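Protein Bug27 (Bordetella pertussis, PDB 2QPQ) probably binds small solutes in the periplasm for uptake, as a Venus-flytrap receptor of the Bug (tripartite tricarboxylate transporter) family. Local coordinates at residues T132-A145 and G174-S186. Sequence-based numbering, arbitrary orientation.
Sequences TYGSCGNGTPQHLA and GSQIGLAVVTASS
The backbone of G134 is gripped at both ends by the neighbouring strand: its N donates to L179 O at 2.7 Å, and its O accepts from V181 N at 2.8 Å, both nearly straight at 168°. This two-bond pairing joins the parallel strands 132-135 and 180-183 in one alpha/beta domain of the Venus flytrap fold, with strand 158-161 flanking 132-135 on its other edge. G134 and A180 lie only 4.1 Å apart between their CA atoms, and I177 CD1 lies 3.5 Å from G134 N, on the face where G134 has no side chain.

V181 carries much of the packing between the strand and helix 141-153. With CG1 anti to its backbone N (chi1 -178°), that methyl reaches Q142 O and A145 CB, while CG2 meets Y133 CD1 obliquely at 4.0 Å. Y133 CB in turn rests on L179 CD2; its OH hydrogen-bonds E147, which fixes the ring end.

Beyond the paired residues the strands diverge. V181 O is buried without a hydrogen-bond partner, meeting carbon instead: Q142 CB at 3.3 Å and the CA of S135. T140, at the N-cap, accepts from H143 N through OG1 and starts the helix that presents Q142. The Q142 chain bends at chi2 (70°), bringing its amide across T183, while NE2 donates to Q228 and S104. Its OE1 faces a bound citrate, most likely taken up from the crystallisation medium, consistent with a place at the ligand cleft. Nearby, the disulfide to C165 ties C136 to the start of helix 165-173, and C136 SG packs against V182 CG1 at 3.7 Å.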
loop_
_atom_site.group_PDB
_atom_site.type_symbol
_atom_site.label_atom_id
_atom_site.label_comp_id
_atom_site.label_asym_id
_atom_site.label_seq_id
_atom_site.Cartn_x
_atom_site.Cartn_y
_atom_site.Cartn_z
ATOM N N THR A 132 8.501 -18.452 9.201
ATOM C CA THR A 132 7.284 -17.652 9.253
ATOM C C THR A 132 7.695 -16.235 8.939
ATOM O O THR A 132 8.833 -15.849 9.179
ATOM C CB THR A 132 6.671 -17.713 10.663
ATOM O OG1 THR A 132 7.706 -17.420 11.628
ATOM C CG2 THR A 132 6.134 -19.121 10.939
ATOM N N TYR A 133 6.775 -15.466 8.371
ATOM C CA TYR A 133 6.986 -14.045 8.190
ATOM C C TYR A 133 5.760 -13.316 8.657
ATOM O O TYR A 133 4.640 -13.689 8.295
ATOM C CB TYR A 133 7.279 -13.727 6.721
ATOM C CG TYR A 133 6.138 -13.908 5.711
ATOM C CD1 TYR A 133 5.376 -12.815 5.307
ATOM C CD2 TYR A 133 5.864 -15.138 5.137
ATOM C CE1 TYR A 133 4.338 -12.945 4.399
ATOM C CE2 TYR A 133 4.806 -15.293 4.195
ATOM C CZ TYR A 133 4.078 -14.177 3.836
ATOM O OH TYR A 133 3.092 -14.247 2.915
ATOM N N GLY A 134 5.959 -12.277 9.447
ATOM C CA GLY A 134 4.838 -11.392 9.797
ATOM C C GLY A 134 4.462 -10.486 8.625
ATOM O O GLY A 134 5.264 -10.284 7.713
ATOM N N SER A 135 3.220 -9.997 8.600
ATOM C CA SER A 135 2.848 -8.924 7.683
ATOM C C SER A 135 1.956 -7.938 8.402
ATOM O O SER A 135 1.564 -8.191 9.517
ATOM C CB SER A 135 2.120 -9.461 6.436
ATOM O OG SER A 135 0.762 -9.703 6.745
ATOM N N CYS A 136 1.604 -6.856 7.706
ATOM C CA CYS A 136 0.720 -5.796 8.176
ATOM C C CYS A 136 -0.772 -6.236 8.156
ATOM O O CYS A 136 -1.636 -5.487 8.587
ATOM C CB CYS A 136 0.967 -4.520 7.294
ATOM S SG CYS A 136 2.696 -3.983 7.568
ATOM N N GLY A 137 -1.062 -7.463 7.703
ATOM C CA GLY A 137 -2.418 -7.974 7.767
ATOM C C GLY A 137 -2.757 -8.954 6.661
ATOM O O GLY A 137 -2.168 -8.957 5.583
ATOM N N ASN A 138 -3.713 -9.805 6.958
ATOM C CA ASN A 138 -4.237 -10.750 5.989
ATOM C C ASN A 138 -4.824 -9.993 4.783
ATOM O O ASN A 138 -5.696 -9.102 4.945
ATOM C CB ASN A 138 -5.286 -11.572 6.699
ATOM C CG ASN A 138 -5.521 -12.887 6.041
ATOM O OD1 ASN A 138 -4.606 -13.483 5.490
ATOM N ND2 ASN A 138 -6.752 -13.340 6.075
ATOM N N GLY A 139 -4.306 -10.309 3.586
ATOM C CA GLY A 139 -4.788 -9.691 2.346
ATOM C C GLY A 139 -4.138 -8.327 2.055
ATOM O O GLY A 139 -4.489 -7.644 1.083
ATOM N N THR A 140 -3.182 -7.918 2.874
ATOM C CA THR A 140 -2.476 -6.648 2.602
ATOM C C THR A 140 -1.453 -6.845 1.458
ATOM O O THR A 140 -1.052 -7.965 1.162
ATOM C CB THR A 140 -1.705 -6.085 3.833
ATOM O OG1 THR A 140 -0.733 -7.050 4.291
ATOM C CG2 THR A 140 -2.678 -5.693 4.977
ATOM N N PRO A 141 -1.023 -5.737 0.813
ATOM C CA PRO A 141 0.045 -5.835 -0.154
ATOM C C PRO A 141 1.314 -6.464 0.477
ATOM O O PRO A 141 2.090 -7.120 -0.219
ATOM C CB PRO A 141 0.310 -4.355 -0.505
ATOM C CG PRO A 141 -1.057 -3.714 -0.327
ATOM C CD PRO A 141 -1.527 -4.359 0.941
ATOM N N GLN A 142 1.490 -6.289 1.780
ATOM C CA GLN A 142 2.678 -6.834 2.501
ATOM C C GLN A 142 2.550 -8.351 2.582
ATOM O O GLN A 142 3.469 -9.098 2.226
ATOM C CB GLN A 142 2.804 -6.191 3.901
ATOM C CG GLN A 142 3.280 -4.743 3.811
ATOM C CD GLN A 142 2.218 -3.804 3.222
ATOM O OE1 GLN A 142 1.057 -3.934 3.533
ATOM N NE2 GLN A 142 2.632 -2.872 2.330
ATOM N N HIS A 143 1.375 -8.809 3.000
ATOM C CA HIS A 143 1.049 -10.242 2.900
ATOM C C HIS A 143 1.307 -10.762 1.475
ATOM O O HIS A 143 2.020 -11.741 1.278
ATOM C CB HIS A 143 -0.402 -10.454 3.332
ATOM C CG HIS A 143 -0.899 -11.859 3.181
ATOM N ND1 HIS A 143 -2.236 -12.193 3.302
ATOM C CD2 HIS A 143 -0.246 -13.011 2.913
ATOM C CE1 HIS A 143 -2.377 -13.492 3.119
ATOM N NE2 HIS A 143 -1.182 -14.012 2.889
ATOM N N LEU A 144 0.750 -10.099 0.471
ATOM C CA LEU A 144 0.935 -10.571 -0.894
ATOM C C LEU A 144 2.398 -10.526 -1.389
ATOM O O LEU A 144 2.790 -11.371 -2.187
ATOM C CB LEU A 144 0.013 -9.819 -1.858
ATOM C CG LEU A 144 -1.505 -10.052 -1.735
ATOM C CD1 LEU A 144 -2.201 -9.617 -3.030
ATOM C CD2 LEU A 144 -1.883 -11.461 -1.346
ATOM N N ALA A 145 3.199 -9.568 -0.903
ATOM C CA ALA A 145 4.625 -9.534 -1.236
ATOM C C ALA A 145 5.321 -10.846 -0.808
ATOM O O ALA A 145 6.113 -11.425 -1.581
ATOM C CB ALA A 145 5.330 -8.299 -0.659
ATOM N N GLY A 174 11.412 -7.534 18.825
ATOM C CA GLY A 174 11.654 -8.343 20.022
ATOM C C GLY A 174 12.073 -9.775 19.710
ATOM O O GLY A 174 12.190 -10.585 20.635
ATOM N N SER A 175 12.313 -10.086 18.432
ATOM C CA SER A 175 12.606 -11.472 17.984
ATOM C C SER A 175 11.539 -12.538 18.271
ATOM O O SER A 175 11.809 -13.771 18.217
ATOM C CB SER A 175 13.961 -11.925 18.539
ATOM O OG SER A 175 14.947 -11.028 18.050
ATOM N N GLN A 176 10.317 -12.080 18.523
ATOM C CA GLN A 176 9.223 -13.006 18.728
ATOM C C GLN A 176 8.844 -13.608 17.394
ATOM O O GLN A 176 8.242 -14.656 17.343
ATOM C CB GLN A 176 7.996 -12.331 19.354
ATOM C CG GLN A 176 8.281 -11.167 20.308
ATOM C CD GLN A 176 8.876 -11.607 21.606
ATOM O OE1 GLN A 176 9.325 -10.762 22.403
ATOM N NE2 GLN A 176 8.908 -12.940 21.845
ATOM N N ILE A 177 9.192 -12.924 16.304
ATOM C CA ILE A 177 9.101 -13.514 14.980
ATOM C C ILE A 177 10.427 -13.164 14.255
ATOM O O ILE A 177 11.020 -12.093 14.497
ATOM C CB ILE A 177 7.803 -13.049 14.188
ATOM C CG1 ILE A 177 7.494 -14.020 13.051
ATOM C CG2 ILE A 177 7.927 -11.557 13.709
ATOM C CD1 ILE A 177 6.038 -13.960 12.496
ATOM N N GLY A 178 10.884 -14.070 13.397
ATOM C CA GLY A 178 12.192 -13.920 12.747
ATOM C C GLY A 178 12.232 -13.033 11.515
ATOM O O GLY A 178 13.325 -12.673 11.014
ATOM N N LEU A 179 11.054 -12.659 11.028
ATOM C CA LEU A 179 10.973 -11.992 9.772
ATOM C C LEU A 179 9.592 -11.344 9.633
ATOM O O LEU A 179 8.582 -11.886 10.111
ATOM C CB LEU A 179 11.206 -13.024 8.648
ATOM C CG LEU A 179 10.871 -12.613 7.206
ATOM C CD1 LEU A 179 11.829 -11.536 6.623
ATOM C CD2 LEU A 179 10.841 -13.818 6.346
ATOM N N ALA A 180 9.559 -10.190 8.980
ATOM C CA ALA A 180 8.286 -9.598 8.586
ATOM C C ALA A 180 8.421 -8.816 7.295
ATOM O O ALA A 180 9.493 -8.305 6.932
ATOM C CB ALA A 180 7.721 -8.648 9.724
ATOM N N VAL A 181 7.287 -8.671 6.638
ATOM C CA VAL A 181 7.174 -7.771 5.514
ATOM C C VAL A 181 6.280 -6.601 5.911
ATOM O O VAL A 181 5.111 -6.779 6.251
ATOM C CB VAL A 181 6.622 -8.511 4.324
ATOM C CG1 VAL A 181 6.536 -7.569 3.116
ATOM C CG2 VAL A 181 7.546 -9.728 4.082
ATOM N N VAL A 182 6.855 -5.396 5.898
ATOM C CA VAL A 182 6.105 -4.229 6.312
ATOM C C VAL A 182 6.410 -3.106 5.312
ATOM O O VAL A 182 7.260 -3.257 4.435
ATOM C CB VAL A 182 6.401 -3.826 7.810
ATOM C CG1 VAL A 182 6.047 -4.995 8.770
ATOM C CG2 VAL A 182 7.861 -3.435 7.999
ATOM N N THR A 183 5.736 -1.979 5.436
ATOM C CA THR A 183 6.052 -0.874 4.553
ATOM C C THR A 183 7.423 -0.337 4.933
ATOM O O THR A 183 7.775 -0.282 6.136
ATOM C CB THR A 183 5.039 0.265 4.700
ATOM O OG1 THR A 183 5.091 0.753 6.037
ATOM C CG2 THR A 183 3.609 -0.187 4.334
ATOM N N ALA A 184 8.186 0.060 3.915
ATOM C CA ALA A 184 9.436 0.795 4.117
ATOM C C ALA A 184 9.329 1.982 5.093
ATOM O O ALA A 184 10.180 2.172 5.960
ATOM C CB ALA A 184 10.022 1.230 2.768
ATOM N N SER A 185 8.274 2.763 4.975
ATOM C CA SER A 185 8.047 3.928 5.833
ATOM C C SER A 185 7.969 3.596 7.340
ATOM O O SER A 185 8.576 4.311 8.160
ATOM C CB SER A 185 6.772 4.641 5.386
ATOM O OG SER A 185 5.747 3.663 5.245
ATOM N N SER A 186 7.226 2.535 7.698
ATOM C CA SER A 186 7.207 2.034 9.087
ATOM C C SER A 186 8.577 1.563 9.586
ATOM O O SER A 186 8.935 1.808 10.743
ATOM C CB SER A 186 6.155 0.923 9.309
ATOM O OG SER A 186 6.394 -0.262 8.546
HETATM O O HOH W 1 10.132 -16.771 13.621
#